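Local atomic coordinates of Lmo1076 protein (PDB entry 5JQC), a protein that is a putative secreted autolysin that probably degrades the bacterial cell wall, represented here by its three SH3-like GW domains. Residues 94-102 with 122-130; 107-118 with 171-181. One frame throughout, in Å; residues are numbered along the deposited sequence.

Contact 1 (94-102 with 122-130)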
ATOM      1  N   PHE A  94     -13.462   1.587 -24.715  1.00 61.57           N
ATOM      2  CA  PHE A  94     -12.873   1.033 -23.495  1.00 59.48           C
ATOM      3  C   PHE A  94     -12.576   2.120 -22.463  1.00 59.98           C
ATOM      4  O   PHE A  94     -12.234   3.253 -22.813  1.00 59.98           O
ATOM      5  CB  PHE A  94     -11.540   0.289 -23.764  1.00 58.28           C
ATOM      6  CG  PHE A  94     -11.616  -0.786 -24.815  1.00 61.96           C
ATOM      7  CD1 PHE A  94     -11.551  -0.470 -26.163  1.00 59.87           C
ATOM      8  CD2 PHE A  94     -11.690  -2.121 -24.447  1.00 61.87           C
ATOM      9  CE1 PHE A  94     -11.595  -1.474 -27.121  1.00 62.67           C
ATOM     10  CE2 PHE A  94     -11.733  -3.122 -25.397  1.00 58.68           C
ATOM     11  CZ  PHE A  94     -11.684  -2.802 -26.731  1.00 63.00           C
ATOM     12  N   VAL A  95     -12.650   1.736 -21.181  1.00 60.88           N
ATOM     13  CA  VAL A  95     -12.150   2.539 -20.059  1.00 60.22           C
ATOM     14  C   VAL A  95     -10.952   1.814 -19.441  1.00 61.34           C
ATOM     15  O   VAL A  95     -11.108   0.742 -18.839  1.00 63.37           O
ATOM     16  CB  VAL A  95     -13.230   2.790 -19.002  1.00 60.31           C
ATOM     17  CG1 VAL A  95     -12.661   3.608 -17.858  1.00 59.42           C
ATOM     18  CG2 VAL A  95     -14.423   3.525 -19.618  1.00 61.69           C
ATOM     19  N   TYR A  96      -9.759   2.395 -19.585  1.00 58.42           N
ATOM     20  CA  TYR A  96      -8.553   1.777 -19.047  1.00 57.79           C
ATOM     21  C   TYR A  96      -8.492   1.967 -17.538  1.00 64.07           C
ATOM     22  O   TYR A  96      -8.783   3.053 -17.022  1.00 64.16           O
ATOM     23  CB  TYR A  96      -7.288   2.381 -19.664  1.00 52.60           C
ATOM     24  CG  TYR A  96      -6.979   1.974 -21.086  1.00 53.38           C
ATOM     25  CD1 TYR A  96      -7.977   1.533 -21.949  1.00 51.92           C
ATOM     26  CD2 TYR A  96      -5.674   2.037 -21.566  1.00 56.46           C
ATOM     27  CE1 TYR A  96      -7.683   1.169 -23.247  1.00 55.17           C
ATOM     28  CE2 TYR A  96      -5.364   1.671 -22.866  1.00 54.81           C
ATOM     29  CZ  TYR A  96      -6.371   1.234 -23.703  1.00 57.79           C
ATOM     30  OH  TYR A  96      -6.079   0.869 -25.000  1.00 61.26           O
ATOM     31  N   TYR A  97      -8.097   0.903 -16.831  1.00 59.62           N
ATOM     32  CA  TYR A  97      -7.824   1.025 -15.407  1.00 56.70           C
ATOM     33  C   TYR A  97      -6.450   1.657 -15.191  1.00 55.02           C
ATOM     34  O   TYR A  97      -5.481   1.288 -15.859  1.00 65.01           O
ATOM     35  CB  TYR A  97      -7.859  -0.336 -14.730  1.00 57.18           C
ATOM     36  CG  TYR A  97      -9.233  -0.951 -14.606  1.00 61.47           C
ATOM     37  CD1 TYR A  97     -10.146  -0.488 -13.666  1.00 64.97           C
ATOM     38  CD2 TYR A  97      -9.602  -2.023 -15.400  1.00 61.27           C
ATOM     39  CE1 TYR A  97     -11.397  -1.068 -13.543  1.00 63.00           C
ATOM     40  CE2 TYR A  97     -10.849  -2.605 -15.281  1.00 64.10           C
ATOM     41  CZ  TYR A  97     -11.738  -2.127 -14.356  1.00 63.12           C
ATOM     42  OH  TYR A  97     -12.975  -2.716 -14.264  1.00 66.97           O
ATOM     43  N   PRO A  98      -6.340   2.609 -14.278  1.00 51.85           N
ATOM     44  CA  PRO A  98      -5.022   3.121 -13.902  1.00 52.83           C
ATOM     45  C   PRO A  98      -4.267   2.059 -13.126  1.00 53.96           C
ATOM     46  O   PRO A  98      -4.865   1.173 -12.514  1.00 58.66           O
ATOM     47  CB  PRO A  98      -5.363   4.313 -13.007  1.00 50.02           C
ATOM     48  CG  PRO A  98      -6.628   3.864 -12.345  1.00 48.27           C
ATOM     49  CD  PRO A  98      -7.405   3.181 -13.440  1.00 51.27           C
ATOM     50  N   LYS A  99      -2.940   2.159 -13.142  1.00 54.70           N
ATOM     51  CA  LYS A  99      -2.087   1.244 -12.389  1.00 52.28           C
ATOM     52  C   LYS A  99      -1.500   1.951 -11.173  1.00 53.05           C
ATOM     53  O   LYS A  99      -1.243   3.160 -11.206  1.00 53.93           O
ATOM     54  CB  LYS A  99      -0.953   0.701 -13.264  1.00 54.43           C
ATOM     55  CG  LYS A  99      -1.401  -0.124 -14.482  1.00 53.90           C
ATOM     56  CD  LYS A  99      -0.203  -0.457 -15.382  1.00 50.25           C
ATOM     57  CE  LYS A  99      -0.583  -1.386 -16.527  1.00 52.17           C
ATOM     58  NZ  LYS A  99       0.578  -1.672 -17.411  1.00 58.22           N
ATOM     59  N   ALA A 100      -1.300   1.192 -10.095  1.00 53.57           N
ATOM     60  CA  ALA A 100      -0.616   1.725  -8.928  1.00 48.90           C
ATOM     61  C   ALA A 100       0.846   1.959  -9.265  1.00 51.65           C
ATOM     62  O   ALA A 100       1.459   1.173  -9.989  1.00 57.13           O
ATOM     63  CB  ALA A 100      -0.718   0.754  -7.755  1.00 48.75           C
ATOM     64  N   THR A 101       1.410   3.036  -8.730  1.00 50.87           N
ATOM     65  CA  THR A 101       2.841   3.283  -8.844  1.00 55.83           C
ATOM     66  C   THR A 101       3.528   3.072  -7.495  1.00 58.44           C
ATOM     67  O   THR A 101       2.885   2.912  -6.451  1.00 59.98           O
ATOM     68  CB  THR A 101       3.108   4.701  -9.361  1.00 58.71           C
ATOM     69  OG1 THR A 101       2.561   5.660  -8.441  1.00 60.19           O
ATOM     70  CG2 THR A 101       2.467   4.890 -10.719  1.00 56.39           C
ATOM     71  N   ASN A 102       4.858   3.074  -7.534  1.00 59.66           N
ATOM     72  CA  ASN A 102       5.685   2.985  -6.336  1.00 59.60           C
ATOM     73  C   ASN A 102       5.363   1.725  -5.531  1.00 58.96           C
ATOM     74  O   ASN A 102       5.440   1.726  -4.303  1.00 61.84           O
ATOM     75  CB  ASN A 102       5.528   4.247  -5.474  1.00 64.94           C
ATOM     76  CG  ASN A 102       6.807   4.630  -4.744  1.00 74.89           C
ATOM     77  OD1 ASN A 102       7.912   4.309  -5.189  1.00 79.24           O
ATOM     78  ND2 ASN A 102       6.664   5.323  -3.617  1.00 80.57           N
ATOM     79  N   SER A 122      -9.868  -4.062  -1.528  1.00 58.38           N
ATOM     80  CA  SER A 122      -9.206  -5.315  -1.893  1.00 60.28           C
ATOM     81  C   SER A 122      -7.996  -5.111  -2.794  1.00 66.09           C
ATOM     82  O   SER A 122      -7.157  -6.013  -2.907  1.00 72.40           O
ATOM     83  CB  SER A 122     -10.192  -6.260  -2.587  1.00 59.20           C
ATOM     84  OG  SER A 122     -10.574  -5.760  -3.856  1.00 63.01           O
ATOM     85  N   GLU A 123      -7.894  -3.964  -3.456  1.00 62.33           N
ATOM     86  CA  GLU A 123      -6.672  -3.562  -4.138  1.00 60.47           C
ATOM     87  C   GLU A 123      -6.512  -2.066  -3.936  1.00 58.84           C
ATOM     88  O   GLU A 123      -7.420  -1.390  -3.442  1.00 57.69           O
ATOM     89  CB  GLU A 123      -6.703  -3.890  -5.639  1.00 63.47           C
ATOM     90  CG  GLU A 123      -7.113  -5.302  -5.978  1.00 69.66           C
ATOM     91  CD  GLU A 123      -5.985  -6.278  -5.814  1.00 76.43           C
ATOM     92  OE1 GLU A 123      -4.827  -5.823  -5.642  1.00 77.59           O
ATOM     93  OE2 GLU A 123      -6.257  -7.495  -5.866  1.00 76.74           O
ATOM     94  N   VAL A 124      -5.355  -1.541  -4.335  1.00 55.46           N
ATOM     95  CA  VAL A 124      -5.189  -0.096  -4.453  1.00 54.56           C
ATOM     96  C   VAL A 124      -6.422   0.431  -5.187  1.00 54.88           C
ATOM     97  O   VAL A 124      -6.781  -0.086  -6.253  1.00 60.68           O
ATOM     98  CB  VAL A 124      -3.883   0.265  -5.177  1.00 51.71           C
ATOM     99  CG1 VAL A 124      -3.775   1.770  -5.325  1.00 50.15           C
ATOM    100  CG2 VAL A 124      -2.708  -0.268  -4.426  1.00 53.62           C
ATOM    101  N   PRO A 125      -7.132   1.404  -4.631  1.00 56.68           N
ATOM    102  CA  PRO A 125      -8.421   1.794  -5.212  1.00 57.27           C
ATOM    103  C   PRO A 125      -8.268   2.366  -6.614  1.00 52.90           C
ATOM    104  O   PRO A 125      -7.333   3.115  -6.901  1.00 55.30           O
ATOM    105  CB  PRO A 125      -8.959   2.842  -4.230  1.00 55.74           C
ATOM    106  CG  PRO A 125      -7.833   3.150  -3.284  1.00 55.50           C
ATOM    107  CD  PRO A 125      -6.896   2.008  -3.311  1.00 55.14           C
ATOM    108  N   GLY A 126      -9.207   1.999  -7.489  1.00 54.18           N
ATOM    109  CA  GLY A 126      -9.232   2.426  -8.874  1.00 57.81           C
ATOM    110  C   GLY A 126      -8.519   1.473  -9.811  1.00 59.17           C
ATOM    111  O   GLY A 126      -8.776   1.493 -11.023  1.00 62.66           O
ATOM    112  N   THR A 127      -7.619   0.650  -9.282  1.00 52.09           N
ATOM    113  CA  THR A 127      -6.927  -0.309 -10.123  1.00 50.21           C
ATOM    114  C   THR A 127      -7.856  -1.476 -10.446  1.00 55.58           C
ATOM    115  O   THR A 127      -8.963  -1.598  -9.912  1.00 61.91           O
ATOM    116  CB  THR A 127      -5.645  -0.794  -9.442  1.00 53.51           C
ATOM    117  OG1 THR A 127      -5.974  -1.483  -8.229  1.00 58.86           O
ATOM    118  CG2 THR A 127      -4.758   0.396  -9.100  1.00 50.27           C
ATOM    119  N   VAL A 128      -7.392  -2.354 -11.333  1.00 58.96           N
ATOM    120  CA  VAL A 128      -8.239  -3.445 -11.791  1.00 60.88           C
ATOM    121  C   VAL A 128      -8.434  -4.442 -10.653  1.00 63.16           C
ATOM    122  O   VAL A 128      -7.494  -4.756  -9.909  1.00 65.93           O
ATOM    123  CB  VAL A 128      -7.637  -4.101 -13.047  1.00 62.04           C
ATOM    124  CG1 VAL A 128      -6.335  -4.834 -12.725  1.00 59.70           C
ATOM    125  CG2 VAL A 128      -8.651  -5.036 -13.698  1.00 62.20           C
ATOM    126  N   ASN A 129      -9.680  -4.899 -10.491  1.00 62.23           N
ATOM    127  CA  ASN A 129     -10.113  -5.825  -9.446  1.00 62.71           C
ATOM    128  C   ASN A 129     -10.187  -5.183  -8.063  1.00 61.89           C
ATOM    129  O   ASN A 129     -10.284  -5.893  -7.060  1.00 67.23           O
ATOM    130  CB  ASN A 129      -9.215  -7.070  -9.403  1.00 64.21           C
ATOM    131  CG  ASN A 129      -9.319  -7.895 -10.661  1.00 66.31           C
ATOM    132  OD1 ASN A 129     -10.419  -8.117 -11.166  1.00 70.89           O
ATOM    133  ND2 ASN A 129      -8.179  -8.332 -11.194  1.00 66.24           N
ATOM    134  N   ALA A 130     -10.140  -3.862  -7.966  1.00 59.60           N
ATOM    135  CA  ALA A 130     -10.245  -3.212  -6.667  1.00 64.03           C
ATOM    136  C   ALA A 130     -11.719  -3.080  -6.277  1.00 67.49           C
ATOM    137  O   ALA A 130     -12.512  -2.490  -7.022  1.00 72.57           O
ATOM    138  CB  ALA A 130      -9.561  -1.845  -6.698  1.00 60.08           C
TER
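Y97 and V128 carry the apolar side of this contact, their side chains crossing at about a right angle. V128 lies over one face of the tyrosine ring: its CA sits 4.0 Å from the centroid of the Y97 ring and only 15° off the normal, a CH-pi contact, while V128 CG2 reaches the rim at Y97 CD2, 3.6 Å away. With V128 CG2 anti to the backbone N, that methyl is laid along the CD2-CE2 side of the ring. Further along, A100 CB faces the fork of V124, 4.0 Å from V124 CG2, and T127 CG2 packs on the backbone N of A100.

Carbonyl oxygens are met by carbon atoms, in weak approaches. T127 CA points a C-H at P98 O over 3.5 Å, and G126 O lies at the edge of the Y97 ring, near its plane, while also touching P98 CD at 3.3 Å. No conventional hydrogen bond joins 94-102 to 122-130. Two successive type II turns, V124 to T127 and T127 to A130, shape the loop; T127 N closes the first on V124 O. T127 OG1 bonds V124 O as well, at 2.6 Å.

The contact sits at the surface between two GW domains. Residues 97-102 run from edge strand 94-96 to strand 103-112, and the loop lies between strands 120-121 and 132-134. Y97 OH bonds D62 of the preceding sheet, V128 touches D26 and D62 there, and P98 and V124 pack on I153 of strand 144-153.

Contact 2 (107-118 with 171-181). With SO4 (sulfate ion), chain E.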
ATOM      1  N   ASN A 107       7.789  -4.608   5.211  1.00 56.42           N
ATOM      2  CA  ASN A 107       7.759  -5.424   6.423  1.00 56.55           C
ATOM      3  C   ASN A 107       7.693  -4.496   7.639  1.00 58.36           C
ATOM      4  O   ASN A 107       8.647  -4.329   8.397  1.00 59.92           O
ATOM      5  CB  ASN A 107       8.974  -6.357   6.509  1.00 62.00           C
ATOM      6  CG  ASN A 107       8.986  -7.172   7.789  1.00 63.65           C
ATOM      7  OD1 ASN A 107       7.929  -7.588   8.274  1.00 63.55           O
ATOM      8  ND2 ASN A 107      10.178  -7.387   8.358  1.00 62.04           N
ATOM      9  N   LEU A 108       6.533  -3.889   7.856  1.00 55.49           N
ATOM     10  CA  LEU A 108       6.350  -2.943   8.941  1.00 52.21           C
ATOM     11  C   LEU A 108       5.266  -3.455   9.869  1.00 50.54           C
ATOM     12  O   LEU A 108       4.468  -4.324   9.503  1.00 53.36           O
ATOM     13  CB  LEU A 108       5.952  -1.558   8.410  1.00 53.64           C
ATOM     14  CG  LEU A 108       6.820  -1.068   7.256  1.00 52.54           C
ATOM     15  CD1 LEU A 108       6.297   0.255   6.698  1.00 49.46           C
ATOM     16  CD2 LEU A 108       8.242  -0.939   7.754  1.00 50.72           C
ATOM     17  N   THR A 109       5.233  -2.899  11.075  1.00 48.74           N
ATOM     18  CA  THR A 109       4.088  -3.078  11.947  1.00 51.44           C
ATOM     19  C   THR A 109       3.652  -1.728  12.487  1.00 49.99           C
ATOM     20  O   THR A 109       4.444  -0.781  12.574  1.00 47.10           O
ATOM     21  CB  THR A 109       4.379  -4.038  13.112  1.00 53.91           C
ATOM     22  OG1 THR A 109       5.116  -3.357  14.140  1.00 55.04           O
ATOM     23  CG2 THR A 109       5.178  -5.233  12.629  1.00 53.10           C
ATOM     24  N   GLY A 110       2.381  -1.652  12.853  1.00 49.48           N
ATOM     25  CA  GLY A 110       1.861  -0.421  13.407  1.00 46.92           C
ATOM     26  C   GLY A 110       0.482  -0.654  13.968  1.00 47.40           C
ATOM     27  O   GLY A 110      -0.020  -1.781  14.006  1.00 47.72           O
ATOM     28  N   LYS A 111      -0.126   0.437  14.417  1.00 45.54           N
ATOM     29  CA  LYS A 111      -1.470   0.417  14.977  1.00 49.06           C
ATOM     30  C   LYS A 111      -2.392   1.180  14.032  1.00 47.91           C
ATOM     31  O   LYS A 111      -2.035   2.262  13.555  1.00 54.41           O
ATOM     32  CB  LYS A 111      -1.491   1.038  16.375  1.00 44.36           C
ATOM     33  CG  LYS A 111      -2.891   1.203  16.962  1.00 49.54           C
ATOM     34  CD  LYS A 111      -2.874   1.489  18.461  1.00 57.81           C
ATOM     35  CE  LYS A 111      -2.253   0.325  19.233  1.00 67.49           C
ATOM     36  NZ  LYS A 111      -2.335   0.539  20.713  1.00 78.67           N
ATOM     37  N   ILE A 112      -3.553   0.600  13.733  1.00 46.65           N
ATOM     38  CA  ILE A 112      -4.547   1.282  12.914  1.00 45.67           C
ATOM     39  C   ILE A 112      -5.211   2.332  13.791  1.00 52.16           C
ATOM     40  O   ILE A 112      -5.939   1.990  14.722  1.00 55.57           O
ATOM     41  CB  ILE A 112      -5.575   0.303  12.350  1.00 46.40           C
ATOM     42  CG1 ILE A 112      -4.889  -0.673  11.398  1.00 48.07           C
ATOM     43  CG2 ILE A 112      -6.691   1.083  11.674  1.00 46.05           C
ATOM     44  CD1 ILE A 112      -5.767  -1.792  10.936  1.00 48.78           C
ATOM     45  N   THR A 113      -4.952   3.606  13.517  0.65 51.73           N
ATOM     46  CA  THR A 113      -5.485   4.680  14.336  0.65 53.90           C
ATOM     47  C   THR A 113      -6.563   5.501  13.644  0.65 53.36           C
ATOM     48  O   THR A 113      -7.237   6.290  14.315  0.65 53.39           O
ATOM     49  CB  THR A 113      -4.358   5.612  14.796  0.65 54.25           C
ATOM     50  OG1 THR A 113      -3.414   5.786  13.732  0.65 53.69           O
ATOM     51  CG2 THR A 113      -3.664   5.037  16.012  0.65 52.62           C
ATOM     52  N   ALA A 114      -6.757   5.342  12.339  0.65 49.70           N
ATOM     53  CA  ALA A 114      -7.874   6.005  11.689  0.65 46.25           C
ATOM     54  C   ALA A 114      -8.543   5.065  10.701  0.65 49.94           C
ATOM     55  O   ALA A 114      -8.901   5.464   9.592  0.65 55.24           O
ATOM     56  CB  ALA A 114      -7.428   7.291  10.999  0.65 42.27           C
ATOM     57  N   GLY A 115      -8.711   3.795  11.082  0.65 47.70           N
ATOM     58  CA  GLY A 115      -9.451   2.877  10.230  0.65 49.38           C
ATOM     59  C   GLY A 115     -10.907   3.271  10.029  0.65 54.18           C
ATOM     60  O   GLY A 115     -11.509   2.941   9.002  0.65 57.68           O
ATOM     61  N   SER A 116     -11.494   3.983  10.991  1.00 50.80           N
ATOM     62  CA  SER A 116     -12.912   4.296  10.910  1.00 59.98           C
ATOM     63  C   SER A 116     -13.219   5.510  10.035  1.00 60.04           C
ATOM     64  O   SER A 116     -14.394   5.809   9.825  1.00 60.15           O
ATOM     65  CB  SER A 116     -13.488   4.498  12.311  1.00 59.71           C
ATOM     66  OG  SER A 116     -12.720   5.440  13.024  1.00 69.31           O
ATOM     67  N   THR A 117     -12.203   6.198   9.499  1.00 55.01           N
ATOM     68  CA  THR A 117     -12.395   7.340   8.613  1.00 51.82           C
ATOM     69  C   THR A 117     -11.763   7.098   7.245  1.00 53.34           C
ATOM     70  O   THR A 117     -11.413   8.056   6.557  1.00 53.81           O
ATOM     71  CB  THR A 117     -11.823   8.613   9.249  1.00 49.88           C
ATOM     72  OG1 THR A 117     -10.394   8.500   9.364  1.00 51.72           O
ATOM     73  CG2 THR A 117     -12.389   8.810  10.646  1.00 49.83           C
ATOM     74  N   ASN A 118     -11.574   5.830   6.865  1.00 50.64           N
ATOM     75  CA  ASN A 118     -11.038   5.425   5.575  1.00 50.12           C
ATOM     76  C   ASN A 118     -11.748   4.164   5.117  1.00 50.34           C
ATOM     77  O   ASN A 118     -12.031   3.271   5.922  1.00 53.38           O
ATOM     78  CB  ASN A 118      -9.525   5.135   5.629  1.00 43.88           C
ATOM     79  CG  ASN A 118      -8.704   6.387   5.688  1.00 52.86           C
ATOM     80  OD1 ASN A 118      -8.511   7.061   4.661  1.00 57.64           O
ATOM     81  ND2 ASN A 118      -8.249   6.749   6.889  1.00 43.78           N
ATOM     82  N   LEU A 171      -5.450  -0.134   2.923  1.00 50.87           N
ATOM     83  CA  LEU A 171      -5.933   0.974   3.721  1.00 50.64           C
ATOM     84  C   LEU A 171      -4.958   2.125   3.559  1.00 49.26           C
ATOM     85  O   LEU A 171      -3.750   1.907   3.442  1.00 50.27           O
ATOM     86  CB  LEU A 171      -6.065   0.546   5.194  1.00 48.11           C
ATOM     87  CG  LEU A 171      -6.590   1.561   6.206  1.00 47.60           C
ATOM     88  CD1 LEU A 171      -7.994   1.956   5.844  1.00 43.85           C
ATOM     89  CD2 LEU A 171      -6.535   0.990   7.627  1.00 46.89           C
ATOM     90  N   ASP A 172      -5.477   3.342   3.521  1.00 43.13           N
ATOM     91  CA  ASP A 172      -4.604   4.491   3.329  1.00 46.63           C
ATOM     92  C   ASP A 172      -3.559   4.540   4.442  1.00 52.67           C
ATOM     93  O   ASP A 172      -3.872   4.376   5.621  1.00 57.31           O
ATOM     94  CB  ASP A 172      -5.437   5.772   3.284  1.00 46.85           C
ATOM     95  CG  ASP A 172      -4.642   6.997   2.824  1.00 51.74           C
ATOM     96  OD1 ASP A 172      -3.720   7.425   3.559  1.00 49.91           O
ATOM     97  OD2 ASP A 172      -4.994   7.580   1.764  1.00 56.20           O
ATOM     98  N   ALA A 173      -2.298   4.718   4.048  1.00 54.79           N
ATOM     99  CA  ALA A 173      -1.194   4.757   5.004  1.00 50.47           C
ATOM    100  C   ALA A 173      -1.396   5.785   6.114  1.00 51.19           C
ATOM    101  O   ALA A 173      -0.814   5.631   7.196  1.00 52.75           O
ATOM    102  CB  ALA A 173       0.099   5.056   4.254  1.00 47.35           C
ATOM    103  N   ARG A 174      -2.173   6.842   5.857  1.00 47.00           N
ATOM    104  CA  ARG A 174      -2.477   7.839   6.883  1.00 48.32           C
ATOM    105  C   ARG A 174      -3.320   7.282   8.018  1.00 48.01           C
ATOM    106  O   ARG A 174      -3.406   7.923   9.078  1.00 53.26           O
ATOM    107  CB  ARG A 174      -3.196   9.033   6.272  1.00 47.42           C
ATOM    108  CG  ARG A 174      -2.326   9.918   5.439  1.00 48.15           C
ATOM    109  CD  ARG A 174      -3.188  10.932   4.694  1.00 43.59           C
ATOM    110  NE  ARG A 174      -3.991  10.285   3.656  1.00 43.92           N
ATOM    111  CZ  ARG A 174      -4.805  10.939   2.827  1.00 47.08           C
ATOM    112  NH1 ARG A 174      -4.935  12.256   2.943  1.00 45.22           N
ATOM    113  NH2 ARG A 174      -5.500  10.279   1.902  1.00 44.90           N
ATOM    114  N   ALA A 175      -3.926   6.104   7.823  1.00 45.20           N
ATOM    115  CA  ALA A 175      -4.702   5.434   8.855  1.00 43.00           C
ATOM    116  C   ALA A 175      -3.844   4.690   9.874  1.00 48.70           C
ATOM    117  O   ALA A 175      -4.368   4.298  10.923  1.00 52.06           O
ATOM    118  CB  ALA A 175      -5.676   4.445   8.205  1.00 40.76           C
ATOM    119  N   PHE A 176      -2.554   4.470   9.596  1.00 48.53           N
ATOM    120  CA  PHE A 176      -1.675   3.692  10.457  1.00 41.12           C
ATOM    121  C   PHE A 176      -0.730   4.584  11.250  1.00 43.82           C
ATOM    122  O   PHE A 176      -0.240   5.601  10.752  1.00 43.06           O
ATOM    123  CB  PHE A 176      -0.808   2.728   9.666  1.00 37.86           C
ATOM    124  CG  PHE A 176      -1.560   1.744   8.848  1.00 42.64           C
ATOM    125  CD1 PHE A 176      -2.157   2.127   7.662  1.00 40.95           C
ATOM    126  CD2 PHE A 176      -1.592   0.406   9.217  1.00 44.19           C
ATOM    127  CE1 PHE A 176      -2.811   1.206   6.873  1.00 39.22           C
ATOM    128  CE2 PHE A 176      -2.242  -0.528   8.433  1.00 46.22           C
ATOM    129  CZ  PHE A 176      -2.855  -0.128   7.260  1.00 47.65           C
ATOM    130  N   HIS A 177      -0.434   4.152  12.477  1.00 41.95           N
ATOM    131  CA  HIS A 177       0.708   4.632  13.249  1.00 46.55           C
ATOM    132  C   HIS A 177       1.768   3.541  13.173  1.00 52.30           C
ATOM    133  O   HIS A 177       1.614   2.477  13.783  1.00 54.13           O
ATOM    134  CB  HIS A 177       0.331   4.916  14.698  1.00 46.49           C
ATOM    135  CG  HIS A 177       1.495   5.311  15.552  1.00 51.28           C
ATOM    136  ND1 HIS A 177       1.828   6.627  15.795  1.00 55.51           N
ATOM    137  CD2 HIS A 177       2.425   4.565  16.200  1.00 50.43           C
ATOM    138  CE1 HIS A 177       2.898   6.675  16.571  1.00 57.06           C
ATOM    139  NE2 HIS A 177       3.279   5.438  16.830  1.00 51.11           N
ATOM    140  N   VAL A 178       2.848   3.799  12.444  1.00 52.02           N
ATOM    141  CA  VAL A 178       3.866   2.774  12.242  1.00 47.71           C
ATOM    142  C   VAL A 178       4.854   2.793  13.399  1.00 53.09           C
ATOM    143  O   VAL A 178       5.376   3.856  13.774  1.00 53.47           O
ATOM    144  CB  VAL A 178       4.588   2.973  10.905  1.00 48.76           C
ATOM    145  CG1 VAL A 178       5.506   1.782  10.628  1.00 49.49           C
ATOM    146  CG2 VAL A 178       3.570   3.154   9.777  1.00 43.64           C
ATOM    147  N   TYR A 179       5.115   1.613  13.971  1.00 53.92           N
ATOM    148  CA  TYR A 179       6.120   1.490  15.013  1.00 47.88           C
ATOM    149  C   TYR A 179       7.511   1.570  14.406  1.00 46.94           C
ATOM    150  O   TYR A 179       7.752   1.056  13.310  1.00 48.18           O
ATOM    151  CB  TYR A 179       5.963   0.173  15.775  1.00 44.84           C
ATOM    152  CG  TYR A 179       4.591   0.020  16.410  1.00 43.49           C
ATOM    153  CD1 TYR A 179       4.111   0.963  17.297  1.00 39.87           C
ATOM    154  CD2 TYR A 179       3.793  -1.083  16.127  1.00 44.65           C
ATOM    155  CE1 TYR A 179       2.879   0.819  17.879  1.00 44.81           C
ATOM    156  CE2 TYR A 179       2.569  -1.235  16.689  1.00 44.09           C
ATOM    157  CZ  TYR A 179       2.106  -0.286  17.570  1.00 45.42           C
ATOM    158  OH  TYR A 179       0.871  -0.448  18.153  1.00 50.01           O
ATOM    159  N   ASP A 180       8.413   2.252  15.124  1.00 48.71           N
ATOM    160  CA  ASP A 180       9.842   2.199  14.828  1.00 52.64           C
ATOM    161  C   ASP A 180      10.360   0.804  15.090  1.00 54.90           C
ATOM    162  O   ASP A 180      10.015   0.192  16.109  1.00 52.42           O
ATOM    163  CB  ASP A 180      10.644   3.147  15.721  1.00 56.61           C
ATOM    164  CG  ASP A 180      10.197   4.578  15.625  1.00 61.32           C
ATOM    165  OD1 ASP A 180       9.910   5.046  14.498  1.00 67.54           O
ATOM    166  OD2 ASP A 180      10.172   5.235  16.696  1.00 61.04           O
ATOM    167  N   LYS A 181      11.235   0.316  14.201  1.00 59.41           N
ATOM    168  CA  LYS A 181      11.971  -0.926  14.465  1.00 52.01           C
ATOM    169  C   LYS A 181      13.116  -0.680  15.439  1.00 53.74           C
ATOM    170  O   LYS A 181      13.699   0.413  15.481  1.00 57.95           O
ATOM    171  CB  LYS A 181      12.543  -1.527  13.181  1.00 54.27           C
ATOM    172  CG  LYS A 181      11.494  -1.926  12.166  1.00 56.73           C
ATOM    173  CD  LYS A 181      12.174  -2.389  10.894  1.00 58.04           C
ATOM    174  CE  LYS A 181      11.190  -3.045   9.939  1.00 60.35           C
ATOM    175  NZ  LYS A 181      10.679  -4.330  10.500  1.00 61.73           N
TER
HETATM  176  S   SO4 E 504      -7.705  12.909   0.527  1.00 61.39           S
HETATM  177  O1  SO4 E 504      -6.541  12.238  -0.026  1.00 66.29           O
HETATM  178  O2  SO4 E 504      -8.565  11.934   1.217  1.00 60.80           O
HETATM  179  O3  SO4 E 504      -7.272  13.911   1.526  1.00 50.69           O
HETATM  180  O4  SO4 E 504      -8.477  13.574  -0.531  1.00 64.38           O
HETATM  181  O   HOH W   1       7.587  -0.913  11.727  1.00 52.51           O
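Y179 lies over the backbone of G110 and K111, with Y179 CD2 3.4 Å from G110 CA. T109 OG1 stands at the ring edge, near its plane, the two side chains crossing at about a right angle. The phenol oxygen ends beside K111 CB and CE. G110 itself pairs so closely with V178 that there is no space for a CB against H177 O and V178 CA.

On the face that also carries V178, I112 and F176 lie side by side, pointing the same way, with I112 CG1 4.0 Å from F176 CE2; L171 CD2 meets the other branch, I112 CG2. N118 sets its CB on L171 CD1 and, in the conformer described, its ND2 bonds A114 O.

R174 and D172 form a two-pronged salt bridge, NE to OD1 and NH2 to OD2; D172 lies in the guanidinium plane but is met from above its own carboxylate plane. A sulfate, probably from the crystallisation liquor, sits at the outer guanidinium edge.

K111 and H177 exchange two backbone bonds, H177 N to K111 O (2.7 Å) being nearly straight at 178°, and Y179 N to T109 O, 2.9 Å, continues the pairing. In the conformer described, A175 O takes both T113 N and A114 N. K181, bent at its last torsion (chi4 -67°), brings NZ to N107 O at 2.9 Å.

Backbone pairing thus joins the strands beside an apolar face, while the polar ends of Y179, K111 and H177 are satisfied by D144, S211 and N208.

Overall arrangement
Both contacts involve the middle GW domain, and their segments alternate along the chain, with centres about 22 Å apart. Contact 2 is partly buried and largely internal to the domain, though K111 and H177 also reach S211 and N208 of the following one: it pairs the first strand of the sheet, 103-112, with edge strand 176-178, so a backbone ladder does the main work beside an apolar face. Contact 1 is a surface contact where the chain crosses from the preceding sheet; without strand pairing between its segments, it relies on van der Waals, CH-pi and C-H...O contacts. Strand 94-96 holds in the first domain the edge place that 176-178 holds in the second, and each runs on into the link to the next domain.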